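Local atomic coordinates of putative membrane anchored protein (PDB entry 3LSO), a protein that is of unknown function but is probably tethered to the membrane of Corynebacterium diphtheriae and folds into an elongated chain of beta-rich modules. Residues E149-F154 with F184-V189; P156-L161 with T175-A180; V322-S327 with A414-P419; K420-G425 with F451-P456. All blocks are in the same frame, centred on the assembly; numbering follows the deposited sequence.

Contact 1: residues E149-F154 with F184-V189; sequences EGTLTF and FATVKV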
loop_
_atom_site.group_PDB
_atom_site.type_symbol
_atom_site.label_atom_id
_atom_site.label_comp_id
_atom_site.label_asym_id
_atom_site.label_seq_id
_atom_site.Cartn_x
_atom_site.Cartn_y
_atom_site.Cartn_z
ATOM N N GLU A 149 13.726 5.366 1.813
ATOM C CA GLU A 149 13.027 4.544 2.781
ATOM C C GLU A 149 13.988 3.610 3.550
ATOM O O GLU A 149 14.869 2.967 2.966
ATOM C CB GLU A 149 11.989 3.730 2.022
ATOM C CG GLU A 149 11.161 2.782 2.854
ATOM C CD GLU A 149 10.143 2.029 2.016
ATOM O OE1 GLU A 149 10.012 2.324 0.796
ATOM O OE2 GLU A 149 9.468 1.142 2.584
ATOM N N GLY A 150 13.813 3.548 4.867
ATOM C CA GLY A 150 14.548 2.609 5.710
ATOM C C GLY A 150 14.548 3.038 7.163
ATOM O O GLY A 150 13.552 3.529 7.683
ATOM N N THR A 151 15.679 2.851 7.824
ATOM C CA THR A 151 15.801 3.224 9.212
ATOM C C THR A 151 17.070 4.008 9.374
ATOM O O THR A 151 18.064 3.718 8.718
ATOM C CB THR A 151 15.856 2.004 10.117
ATOM O OG1 THR A 151 14.604 1.313 10.055
ATOM C CG2 THR A 151 16.099 2.415 11.542
ATOM N N LEU A 152 17.014 5.025 10.225
ATOM C CA LEU A 152 18.188 5.716 10.687
ATOM C C LEU A 152 18.501 5.195 12.064
ATOM O O LEU A 152 17.619 5.180 12.927
ATOM C CB LEU A 152 17.893 7.196 10.818
ATOM C CG LEU A 152 17.638 7.999 9.562
ATOM C CD1 LEU A 152 17.677 9.452 9.969
ATOM C CD2 LEU A 152 18.690 7.685 8.503
ATOM N N THR A 153 19.756 4.788 12.264
ATOM C CA THR A 153 20.237 4.304 13.564
ATOM C C THR A 153 21.480 5.075 13.980
ATOM O O THR A 153 22.505 5.053 13.273
ATOM C CB THR A 153 20.554 2.782 13.553
ATOM O OG1 THR A 153 19.353 2.041 13.288
ATOM C CG2 THR A 153 21.130 2.340 14.891
ATOM N N PHE A 154 21.390 5.755 15.127
ATOM C CA PHE A 154 22.529 6.530 15.658
ATOM C C PHE A 154 23.334 5.788 16.744
ATOM O O PHE A 154 22.860 5.550 17.861
ATOM C CB PHE A 154 22.098 7.929 16.128
ATOM C CG PHE A 154 21.552 8.809 15.033
ATOM C CD1 PHE A 154 21.305 8.315 13.753
ATOM C CD2 PHE A 154 21.272 10.148 15.286
ATOM C CE1 PHE A 154 20.785 9.141 12.747
ATOM C CE2 PHE A 154 20.748 10.991 14.279
ATOM C CZ PHE A 154 20.505 10.481 13.017
ATOM N N PHE A 184 21.392 5.946 20.343
ATOM C CA PHE A 184 20.684 7.066 20.976
ATOM C C PHE A 184 19.191 7.051 20.619
ATOM O O PHE A 184 18.334 6.825 21.482
ATOM C CB PHE A 184 21.316 8.397 20.575
ATOM C CG PHE A 184 22.758 8.500 20.936
ATOM C CD1 PHE A 184 23.143 8.804 22.257
ATOM C CD2 PHE A 184 23.744 8.283 19.973
ATOM C CE1 PHE A 184 24.497 8.895 22.619
ATOM C CE2 PHE A 184 25.097 8.373 20.312
ATOM C CZ PHE A 184 25.479 8.680 21.649
ATOM N N ALA A 185 18.901 7.280 19.341
ATOM C CA ALA A 185 17.547 7.217 18.826
ATOM C C ALA A 185 17.513 6.379 17.542
ATOM O O ALA A 185 18.539 6.204 16.869
ATOM C CB ALA A 185 16.999 8.635 18.585
ATOM N N THR A 186 16.331 5.843 17.245
ATOM C CA THR A 186 16.027 5.205 15.971
ATOM C C THR A 186 14.992 6.093 15.291
ATOM O O THR A 186 14.141 6.668 15.965
ATOM C CB THR A 186 15.439 3.786 16.199
ATOM O OG1 THR A 186 16.463 2.933 16.695
ATOM C CG2 THR A 186 14.883 3.168 14.915
ATOM N N VAL A 187 15.061 6.221 13.968
ATOM C CA VAL A 187 14.027 6.952 13.222
ATOM C C VAL A 187 13.538 6.117 12.038
ATOM O O VAL A 187 14.341 5.693 11.202
ATOM C CB VAL A 187 14.541 8.324 12.714
ATOM C CG1 VAL A 187 13.435 9.085 12.056
ATOM C CG2 VAL A 187 15.124 9.148 13.848
ATOM N N LYS A 188 12.231 5.868 11.963
ATOM C CA LYS A 188 11.676 5.168 10.806
ATOM C C LYS A 188 11.544 6.152 9.653
ATOM O O LYS A 188 10.986 7.231 9.813
ATOM C CB LYS A 188 10.328 4.488 11.129
ATOM C CG LYS A 188 9.542 3.861 9.925
ATOM C CD LYS A 188 10.397 2.905 9.051
ATOM C CE LYS A 188 9.615 1.686 8.544
ATOM N NZ LYS A 188 8.438 2.029 7.679
ATOM N N VAL A 189 12.108 5.776 8.511
ATOM C CA VAL A 189 11.959 6.530 7.280
ATOM C C VAL A 189 10.889 5.851 6.416
ATOM O O VAL A 189 11.138 4.823 5.767
ATOM C CB VAL A 189 13.286 6.642 6.513
ATOM C CG1 VAL A 189 13.082 7.397 5.233
ATOM C CG2 VAL A 189 14.331 7.322 7.368
#
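Phe184 begins the contact by laying one ring atom, CD2, 4.2 Å from Phe154 CB. The Phe184 ring itself stacks on Phe53. Next, Ala185 O receives a long, weak hydrogen bond from Phe154 N. From here on 186-189 runs antiparallel to 150-153, with the axes 160° apart.

Thr186 and Thr153 form a non-hydrogen-bonded pair, and the Thr186 methyl reaches diagonally across to Thr151. With OG1 beside the backbone N (chi1 -70°), CG2 stands anti to that N and lies 3.7 Å from Thr151 CG2 of the partner strand. Val187 makes a two-way backbone pair with Leu152. Leu152 N points almost straight at Val187 O, 2.9 Å away, and Val187 N returns the bond to Leu152 O. On the opposite face from the threonines, Val187 CB lies 4.0 Å from Leu152 CB.

Lys188 shares the threonine face. Its CD carbon rests 3.5 Å from Gly150 O, and its NZ forms a salt bridge with Asp190. Val189 closes the pairing: Val189 N bonds to Gly150 O at 2.8 Å, and Gly150 N bonds to Val189 O in return. Val189 CG2 crosses the Leu152 side chain, 4.0 Å from its CG.

Strand 186-190 thus lies between strand 150-167 and strand 58-60, which runs parallel to it. Val187 packs on Val59 and Met55, and Phe154 and Val189 reach Leu144 and Ala146 of strand 140-146, within the predicted E-set-like N-terminal domain.

Contact 2: residues P156-L161 with T175-A180; sequences PEKTIL and TCTTNA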
loop_
_atom_site.group_PDB
_atom_site.type_symbol
_atom_site.label_atom_id
_atom_site.label_comp_id
_atom_site.label_asym_id
_atom_site.label_seq_id
_atom_site.Cartn_x
_atom_site.Cartn_y
_atom_site.Cartn_z
ATOM N N PRO A 156 27.094 5.502 18.844
ATOM C CA PRO A 156 28.283 6.310 19.046
ATOM C C PRO A 156 29.498 5.661 18.353
ATOM O O PRO A 156 29.586 4.430 18.241
ATOM C CB PRO A 156 28.433 6.322 20.563
ATOM C CG PRO A 156 27.814 5.052 21.024
ATOM C CD PRO A 156 26.735 4.711 20.040
ATOM N N GLU A 157 30.406 6.495 17.866
ATOM C CA GLU A 157 31.657 6.031 17.276
ATOM C C GLU A 157 32.546 5.472 18.373
ATOM O O GLU A 157 32.395 5.855 19.525
ATOM C CB GLU A 157 32.356 7.187 16.554
ATOM C CG GLU A 157 31.814 7.463 15.145
ATOM C CD GLU A 157 32.291 6.433 14.123
ATOM O OE1 GLU A 157 33.505 6.102 14.139
ATOM O OE2 GLU A 157 31.450 5.965 13.311
ATOM N N LYS A 158 33.447 4.554 18.027
ATOM C CA LYS A 158 34.444 4.057 18.971
ATOM C C LYS A 158 35.124 5.266 19.624
ATOM O O LYS A 158 35.003 5.466 20.830
ATOM C CB LYS A 158 35.466 3.177 18.250
ATOM C CG LYS A 158 36.555 2.559 19.134
ATOM C CD LYS A 158 36.195 1.144 19.574
ATOM C CE LYS A 158 37.436 0.343 19.950
ATOM N NZ LYS A 158 38.109 0.858 21.188
ATOM N N THR A 159 35.807 6.086 18.825
ATOM C CA THR A 159 36.390 7.326 19.321
ATOM C C THR A 159 35.295 8.375 19.350
ATOM O O THR A 159 35.136 9.159 18.416
ATOM C CB THR A 159 37.575 7.795 18.456
ATOM O OG1 THR A 159 38.632 6.846 18.554
ATOM C CG2 THR A 159 38.103 9.098 18.950
ATOM N N ILE A 160 34.514 8.365 20.420
ATOM C CA ILE A 160 33.381 9.273 20.530
ATOM C C ILE A 160 33.790 10.743 20.728
ATOM O O ILE A 160 33.036 11.659 20.370
ATOM C CB ILE A 160 32.395 8.814 21.625
ATOM C CG1 ILE A 160 31.190 9.766 21.692
ATOM C CG2 ILE A 160 33.106 8.654 22.973
ATOM C CD1 ILE A 160 29.939 9.146 22.247
ATOM N N LEU A 161 34.993 10.971 21.256
ATOM C CA LEU A 161 35.377 12.318 21.666
ATOM C C LEU A 161 36.877 12.586 21.591
ATOM O O LEU A 161 37.695 11.845 22.152
ATOM C CB LEU A 161 34.897 12.556 23.087
ATOM C CG LEU A 161 34.474 13.931 23.588
ATOM C CD1 LEU A 161 33.737 13.675 24.890
ATOM C CD2 LEU A 161 35.644 14.909 23.818
ATOM N N THR A 175 41.765 11.817 23.764
ATOM C CA THR A 175 41.010 10.902 22.931
ATOM C C THR A 175 40.233 9.951 23.837
ATOM O O THR A 175 40.822 9.194 24.615
ATOM C CB THR A 175 41.931 10.105 21.977
ATOM O OG1 THR A 175 42.671 11.010 21.157
ATOM C CG2 THR A 175 41.111 9.216 21.074
ATOM N N CYS A 176 38.912 10.007 23.726
ATOM C CA CYS A 176 38.028 9.160 24.511
ATOM C C CYS A 176 37.303 8.152 23.646
ATOM O O CYS A 176 36.581 8.520 22.715
ATOM C CB CYS A 176 37.005 10.011 25.250
ATOM S SG CYS A 176 37.787 11.246 26.257
ATOM N N THR A 177 37.494 6.881 23.986
ATOM C CA THR A 177 36.835 5.769 23.311
ATOM C C THR A 177 35.754 5.163 24.199
ATOM O O THR A 177 35.833 5.228 25.428
ATOM C CB THR A 177 37.844 4.671 22.910
ATOM O OG1 THR A 177 38.251 3.940 24.073
ATOM C CG2 THR A 177 39.077 5.283 22.227
ATOM N N THR A 178 34.749 4.576 23.568
ATOM C CA THR A 178 33.655 3.940 24.285
ATOM C C THR A 178 33.386 2.548 23.723
ATOM O O THR A 178 33.955 2.173 22.698
ATOM C CB THR A 178 32.369 4.770 24.200
ATOM O OG1 THR A 178 31.319 4.092 24.906
ATOM C CG2 THR A 178 31.964 4.964 22.754
ATOM N N ASN A 179 32.527 1.787 24.395
ATOM C CA ASN A 179 32.123 0.488 23.881
ATOM C C ASN A 179 30.623 0.360 23.711
ATOM O O ASN A 179 30.117 -0.730 23.464
ATOM C CB ASN A 179 32.673 -0.641 24.757
ATOM C CG ASN A 179 34.188 -0.684 24.752
ATOM O OD1 ASN A 179 34.824 -0.482 23.712
ATOM N ND2 ASN A 179 34.778 -0.942 25.917
ATOM N N ALA A 180 29.920 1.480 23.830
ATOM C CA ALA A 180 28.469 1.485 23.736
ATOM C C ALA A 180 27.963 1.068 22.348
ATOM O O ALA A 180 28.271 1.715 21.341
ATOM C CB ALA A 180 27.921 2.848 24.123
#
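Leu161 and Cys176 form a hydrogen-bonded pair in the beta hairpin of strands 150-167 and 170-178. The hairpin carries a classic beta bulge, with Ile160 and Leu161 both facing Cys176. Cys176 N bonds to Leu161 O at 2.7 Å. Leu161 N returns a longer bond to Cys176 O, 3.3 Å. Their CB atoms lie 3.9 Å apart.

Before the bulge the chain turns a corner. Thr159 is the centre of an inverse gamma turn, closed by a weak bond from Ile160 N to Lys158 O. That oxygen also accepts Thr178 N at 2.9 Å, so it ties the corner to the other strand. The methyls of Thr159 and Thr175 meet on one face, CG2 to CG2 3.7 Å. Ile160 CG2 reaches Thr178 CG2 on the buried side. Further back, Pro156 CG touches Ala180 CB, 3.8 Å away.

Around this shell, Cys176 SG is joined to Cys32 SG by a disulfide, which links the hairpin to strand 25-36. Arg95 NH1 bonds to Thr159 O at the corner. Thr178 places OG1 anti to its N (chi1 179°), where OG1 accepts Ala180 N at 3.2 Å and closes an ST turn.

Contact 3: residues V322-S327 with A414-P419; sequences VSVSAS and AEFEIP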
loop_
_atom_site.group_PDB
_atom_site.type_symbol
_atom_site.label_atom_id
_atom_site.label_comp_id
_atom_site.label_asym_id
_atom_site.label_seq_id
_atom_site.Cartn_x
_atom_site.Cartn_y
_atom_site.Cartn_z
ATOM N N VAL A 322 -17.855 -26.111 -9.912
ATOM C CA VAL A 322 -18.096 -25.161 -8.829
ATOM C C VAL A 322 -19.523 -25.204 -8.312
ATOM O O VAL A 322 -20.436 -25.672 -8.994
ATOM C CB VAL A 322 -17.735 -23.712 -9.224
ATOM C CG1 VAL A 322 -16.224 -23.585 -9.444
ATOM C CG2 VAL A 322 -18.519 -23.280 -10.451
ATOM N N SER A 323 -19.695 -24.719 -7.089
ATOM C CA SER A 323 -21.018 -24.563 -6.494
ATOM C C SER A 323 -21.356 -23.091 -6.293
ATOM O O SER A 323 -20.572 -22.319 -5.732
ATOM C CB SER A 323 -21.133 -25.322 -5.171
ATOM O OG SER A 323 -20.240 -24.813 -4.201
ATOM N N VAL A 324 -22.540 -22.727 -6.756
ATOM C CA VAL A 324 -23.004 -21.365 -6.717
ATOM C C VAL A 324 -24.270 -21.296 -5.890
ATOM O O VAL A 324 -25.128 -22.197 -5.975
ATOM C CB VAL A 324 -23.349 -20.911 -8.121
ATOM C CG1 VAL A 324 -23.878 -19.503 -8.110
ATOM C CG2 VAL A 324 -22.134 -21.025 -9.011
ATOM N N SER A 325 -24.394 -20.239 -5.089
ATOM C CA SER A 325 -25.680 -19.906 -4.483
ATOM C C SER A 325 -26.100 -18.500 -4.909
ATOM O O SER A 325 -25.254 -17.609 -4.990
ATOM C CB SER A 325 -25.617 -20.027 -2.957
ATOM O OG SER A 325 -26.583 -19.186 -2.354
ATOM N N ALA A 326 -27.394 -18.314 -5.187
ATOM C CA ALA A 326 -27.965 -16.981 -5.443
ATOM C C ALA A 326 -29.226 -16.691 -4.612
ATOM O O ALA A 326 -30.190 -17.450 -4.673
ATOM C CB ALA A 326 -28.253 -16.821 -6.901
ATOM N N SER A 327 -29.218 -15.598 -3.847
ATOM C CA SER A 327 -30.329 -15.251 -2.953
ATOM C C SER A 327 -30.999 -13.949 -3.338
ATOM O O SER A 327 -30.332 -12.992 -3.727
ATOM C CB SER A 327 -29.859 -15.116 -1.506
ATOM O OG SER A 327 -29.580 -16.362 -0.912
ATOM N N ALA A 414 -26.979 -24.460 -6.946
ATOM C CA ALA A 414 -26.700 -25.572 -7.849
ATOM C C ALA A 414 -25.199 -25.718 -8.017
ATOM O O ALA A 414 -24.431 -24.915 -7.472
ATOM C CB ALA A 414 -27.351 -25.320 -9.202
ATOM N N GLU A 415 -24.792 -26.740 -8.776
ATOM C CA GLU A 415 -23.394 -26.931 -9.176
ATOM C C GLU A 415 -23.216 -26.924 -10.692
ATOM O O GLU A 415 -24.038 -27.482 -11.429
ATOM C CB GLU A 415 -22.819 -28.205 -8.567
ATOM C CG GLU A 415 -22.270 -27.968 -7.171
ATOM C CD GLU A 415 -22.302 -29.204 -6.275
ATOM O OE1 GLU A 415 -21.957 -30.326 -6.740
ATOM O OE2 GLU A 415 -22.675 -29.038 -5.084
ATOM N N PHE A 416 -22.142 -26.280 -11.145
ATOM C CA PHE A 416 -21.877 -26.138 -12.571
ATOM C C PHE A 416 -20.502 -26.683 -12.949
ATOM O O PHE A 416 -19.627 -26.840 -12.096
ATOM C CB PHE A 416 -22.011 -24.671 -12.989
ATOM C CG PHE A 416 -23.377 -24.092 -12.740
ATOM C CD1 PHE A 416 -23.664 -23.418 -11.554
ATOM C CD2 PHE A 416 -24.382 -24.220 -13.683
ATOM C CE1 PHE A 416 -24.930 -22.884 -11.321
ATOM C CE2 PHE A 416 -25.656 -23.681 -13.448
ATOM C CZ PHE A 416 -25.923 -23.020 -12.270
ATOM N N GLU A 417 -20.328 -26.994 -14.229
ATOM C CA GLU A 417 -19.025 -27.393 -14.747
ATOM C C GLU A 417 -18.478 -26.307 -15.672
ATOM O O GLU A 417 -19.199 -25.775 -16.522
ATOM C CB GLU A 417 -19.095 -28.751 -15.458
ATOM C CG GLU A 417 -17.761 -29.498 -15.464
ATOM C CD GLU A 417 -17.812 -30.862 -16.158
ATOM O OE1 GLU A 417 -18.883 -31.522 -16.162
ATOM O OE2 GLU A 417 -16.760 -31.291 -16.696
ATOM N N ILE A 418 -17.210 -25.966 -15.475
ATOM C CA ILE A 418 -16.511 -25.064 -16.365
ATOM C C ILE A 418 -15.770 -25.909 -17.396
ATOM O O ILE A 418 -14.953 -26.748 -17.024
ATOM C CB ILE A 418 -15.517 -24.167 -15.593
ATOM C CG1 ILE A 418 -16.258 -23.197 -14.674
ATOM C CG2 ILE A 418 -14.662 -23.361 -16.547
ATOM C CD1 ILE A 418 -16.231 -23.593 -13.224
ATOM N N PRO A 419 -16.067 -25.711 -18.694
ATOM C CA PRO A 419 -15.375 -26.470 -19.742
ATOM C C PRO A 419 -13.881 -26.166 -19.762
ATOM O O PRO A 419 -13.477 -25.031 -19.470
ATOM C CB PRO A 419 -16.037 -25.983 -21.041
ATOM C CG PRO A 419 -16.711 -24.720 -20.696
ATOM C CD PRO A 419 -17.102 -24.827 -19.251
#
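Val322 and Val324 each pair with a residue of the antiparallel strand 414-417 through two backbone hydrogen bonds. Val322 faces Phe416, and Val324 faces Ala414. The strand axes come within 4.7 Å and stand 138° apart, so the antiparallel pair is strongly twisted. Phe416 N bonds to Val322 O at 2.8 Å, and Val322 N to Phe416 O at 2.9 Å. Val324 N reaches Ala414 O at 3.0 Å, and Ala414 N reaches Val324 O at 3.1 Å. Between these pairs, Ser323 and Glu415 form the non-hydrogen-bonded pair.

The two strands are the inner pair of a four-stranded antiparallel sheet, flanked by strands 298-303 and 349-357. One face of the pair packs against strands 335-343 and 440-453, in the manner of a beta sandwich.

On that buried face, Val324 CG2 lies 3.8 Å from Phe416 CD1, and the two side chains cross at about a right angle. Phe416 holds CG beside its backbone N (chi1 -60°), which brings the CD1 edge of the ring to that valine methyl. The ring also meets that of Phe429. Beyond the paired strand, Ile418 swings its CD1 back to Val322, 3.6 Å from CG2 and slightly farther from CG1. The other face is more polar. There Glu415 CG touches Ser323 CB, 3.5 Å away.

Contact 4: residues K420-G425 with F451-P456; sequences KTLAPG and FEIAGP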
loop_
_atom_site.group_PDB
_atom_site.type_symbol
_atom_site.label_atom_id
_atom_site.label_comp_id
_atom_site.label_asym_id
_atom_site.label_seq_id
_atom_site.Cartn_x
_atom_site.Cartn_y
_atom_site.Cartn_z
ATOM N N LYS A 420 -13.069 -27.170 -20.094
ATOM C CA LYS A 420 -11.618 -26.983 -20.108
ATOM C C LYS A 420 -11.159 -25.977 -21.155
ATOM O O LYS A 420 -10.001 -25.568 -21.161
ATOM C CB LYS A 420 -10.854 -28.314 -20.227
ATOM C CG LYS A 420 -11.599 -29.469 -20.870
ATOM C CD LYS A 420 -10.739 -30.725 -20.798
ATOM C CE LYS A 420 -11.464 -31.962 -21.310
ATOM N NZ LYS A 420 -10.518 -33.106 -21.401
ATOM N N THR A 421 -12.082 -25.568 -22.020
ATOM C CA THR A 421 -11.771 -24.651 -23.111
ATOM C C THR A 421 -12.315 -23.256 -22.905
ATOM O O THR A 421 -12.087 -22.381 -23.750
ATOM C CB THR A 421 -12.338 -25.139 -24.444
ATOM O OG1 THR A 421 -13.678 -25.615 -24.241
ATOM C CG2 THR A 421 -11.421 -26.229 -25.071
ATOM N N LEU A 422 -13.040 -23.050 -21.804
ATOM C CA LEU A 422 -13.565 -21.723 -21.464
ATOM C C LEU A 422 -12.429 -20.713 -21.444
ATOM O O LEU A 422 -11.367 -20.987 -20.878
ATOM C CB LEU A 422 -14.306 -21.723 -20.121
ATOM C CG LEU A 422 -15.007 -20.387 -19.813
ATOM C CD1 LEU A 422 -16.069 -20.086 -20.865
ATOM C CD2 LEU A 422 -15.606 -20.314 -18.411
ATOM N N ALA A 423 -12.657 -19.562 -22.079
ATOM C CA ALA A 423 -11.608 -18.549 -22.285
ATOM C C ALA A 423 -11.187 -17.802 -20.998
ATOM O O ALA A 423 -11.982 -17.658 -20.064
ATOM C CB ALA A 423 -12.027 -17.564 -23.391
ATOM N N PRO A 424 -9.920 -17.341 -20.942
ATOM C CA PRO A 424 -9.490 -16.542 -19.791
ATOM C C PRO A 424 -10.314 -15.264 -19.654
ATOM O O PRO A 424 -10.671 -14.661 -20.663
ATOM C CB PRO A 424 -8.039 -16.184 -20.143
ATOM C CG PRO A 424 -7.612 -17.237 -21.102
ATOM C CD PRO A 424 -8.819 -17.559 -21.901
ATOM N N GLY A 425 -10.608 -14.848 -18.425
ATOM C CA GLY A 425 -11.311 -13.583 -18.194
ATOM C C GLY A 425 -12.070 -13.609 -16.884
ATOM O O GLY A 425 -11.838 -14.497 -16.069
ATOM N N PHE A 451 -15.878 -15.346 -10.656
ATOM C CA PHE A 451 -14.648 -16.092 -10.637
ATOM C C PHE A 451 -13.807 -15.628 -11.792
ATOM O O PHE A 451 -14.308 -14.895 -12.657
ATOM C CB PHE A 451 -14.902 -17.587 -10.721
ATOM C CG PHE A 451 -15.569 -18.026 -11.996
ATOM C CD1 PHE A 451 -14.809 -18.517 -13.057
ATOM C CD2 PHE A 451 -16.958 -17.970 -12.127
ATOM C CE1 PHE A 451 -15.407 -18.938 -14.226
ATOM C CE2 PHE A 451 -17.569 -18.382 -13.292
ATOM C CZ PHE A 451 -16.786 -18.879 -14.347
ATOM N N GLU A 452 -12.540 -16.050 -11.804
ATOM C CA GLU A 452 -11.630 -15.649 -12.848
ATOM C C GLU A 452 -10.758 -16.766 -13.373
ATOM O O GLU A 452 -10.046 -17.435 -12.613
ATOM C CB GLU A 452 -10.740 -14.511 -12.393
ATOM C CG GLU A 452 -9.603 -14.300 -13.348
ATOM C CD GLU A 452 -9.096 -12.903 -13.386
ATOM O OE1 GLU A 452 -9.201 -12.183 -12.373
ATOM O OE2 GLU A 452 -8.572 -12.528 -14.451
ATOM N N ILE A 453 -10.788 -16.925 -14.689
ATOM C CA ILE A 453 -9.931 -17.872 -15.361
ATOM C C ILE A 453 -8.690 -17.160 -15.818
ATOM O O ILE A 453 -8.752 -16.273 -16.666
ATOM C CB ILE A 453 -10.670 -18.562 -16.509
ATOM C CG1 ILE A 453 -11.730 -19.496 -15.904
ATOM C CG2 ILE A 453 -9.698 -19.345 -17.397
ATOM C CD1 ILE A 453 -12.717 -20.025 -16.881
ATOM N N ALA A 454 -7.562 -17.556 -15.231
ATOM C CA ALA A 454 -6.279 -16.873 -15.444
ATOM C C ALA A 454 -5.787 -16.965 -16.886
ATOM O O ALA A 454 -5.887 -18.030 -17.517
ATOM C CB ALA A 454 -5.215 -17.413 -14.488
ATOM N N GLY A 455 -5.276 -15.838 -17.389
ATOM C CA GLY A 455 -4.631 -15.773 -18.697
ATOM C C GLY A 455 -3.136 -16.004 -18.585
ATOM O O GLY A 455 -2.655 -16.598 -17.620
ATOM N N PRO A 456 -2.374 -15.541 -19.575
ATOM C CA PRO A 456 -0.935 -15.764 -19.452
ATOM C C PRO A 456 -0.271 -14.683 -18.590
ATOM O O PRO A 456 -0.783 -13.553 -18.498
ATOM C CB PRO A 456 -0.435 -15.703 -20.907
ATOM C CG PRO A 456 -1.692 -15.531 -21.777
ATOM C CD PRO A 456 -2.732 -14.938 -20.869
#
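Ile453 meets the loop 420-425 with nearly its whole side chain. Its CB lies 3.9 Å from Ala423 O. The CG2 branch turns to the backbone of Pro424, 3.7 Å from its CA. The other branch leaves with CG1 anti to the carbonyl carbon (chi1 -70°) and runs on extended. It carries CD1 to Leu422, where it packs against CD2 and lies 3.7 Å from CG. The two side chains cross at about a right angle. CD1 also lies at the edge of the Phe451 ring, in its plane.

The backbone of Ile453 pairs with Gly425. Gly425 N bonds to Ile453 O at 2.9 Å, and Ile453 N bonds back to Gly425 O at 3.0 Å. Pro424 CB lies 3.7 Å from Gly455 CA, just past the strand end.

This antiparallel pair joins the start of strand 425-435 to the end of strand 440-453. Leu422 and Ile453 touch Tyr427 of strand 425-435, whose ring meets that of Phe451. Beside them, Glu452 OE1 bonds to Ser259 OG, which links the end of strand 440-453 to strand 258-267 of another sheet.

In the fold
The four contacts form two groups at opposite sides of the chain's centre; contacts 1 and 3 have centres about 53 Å apart. Contacts 1 and 2 share strand 150-167 and meet where Phe184 CE2 packs 3.8 Å from Pro156 N. Contact 1 is regular strand pairing, whereas contact 2 has a bulge, a corner and a disulfide cysteine. Contacts 3 and 4 follow each other along the chain and touch through Ile418 and Ile453. Contact 3 is the buried one, with valines and phenylalanine facing the interior. The others are partly buried. Contact 4 has four of its nine touching residues exposed and joins a loop to a strand end through one backbone pair.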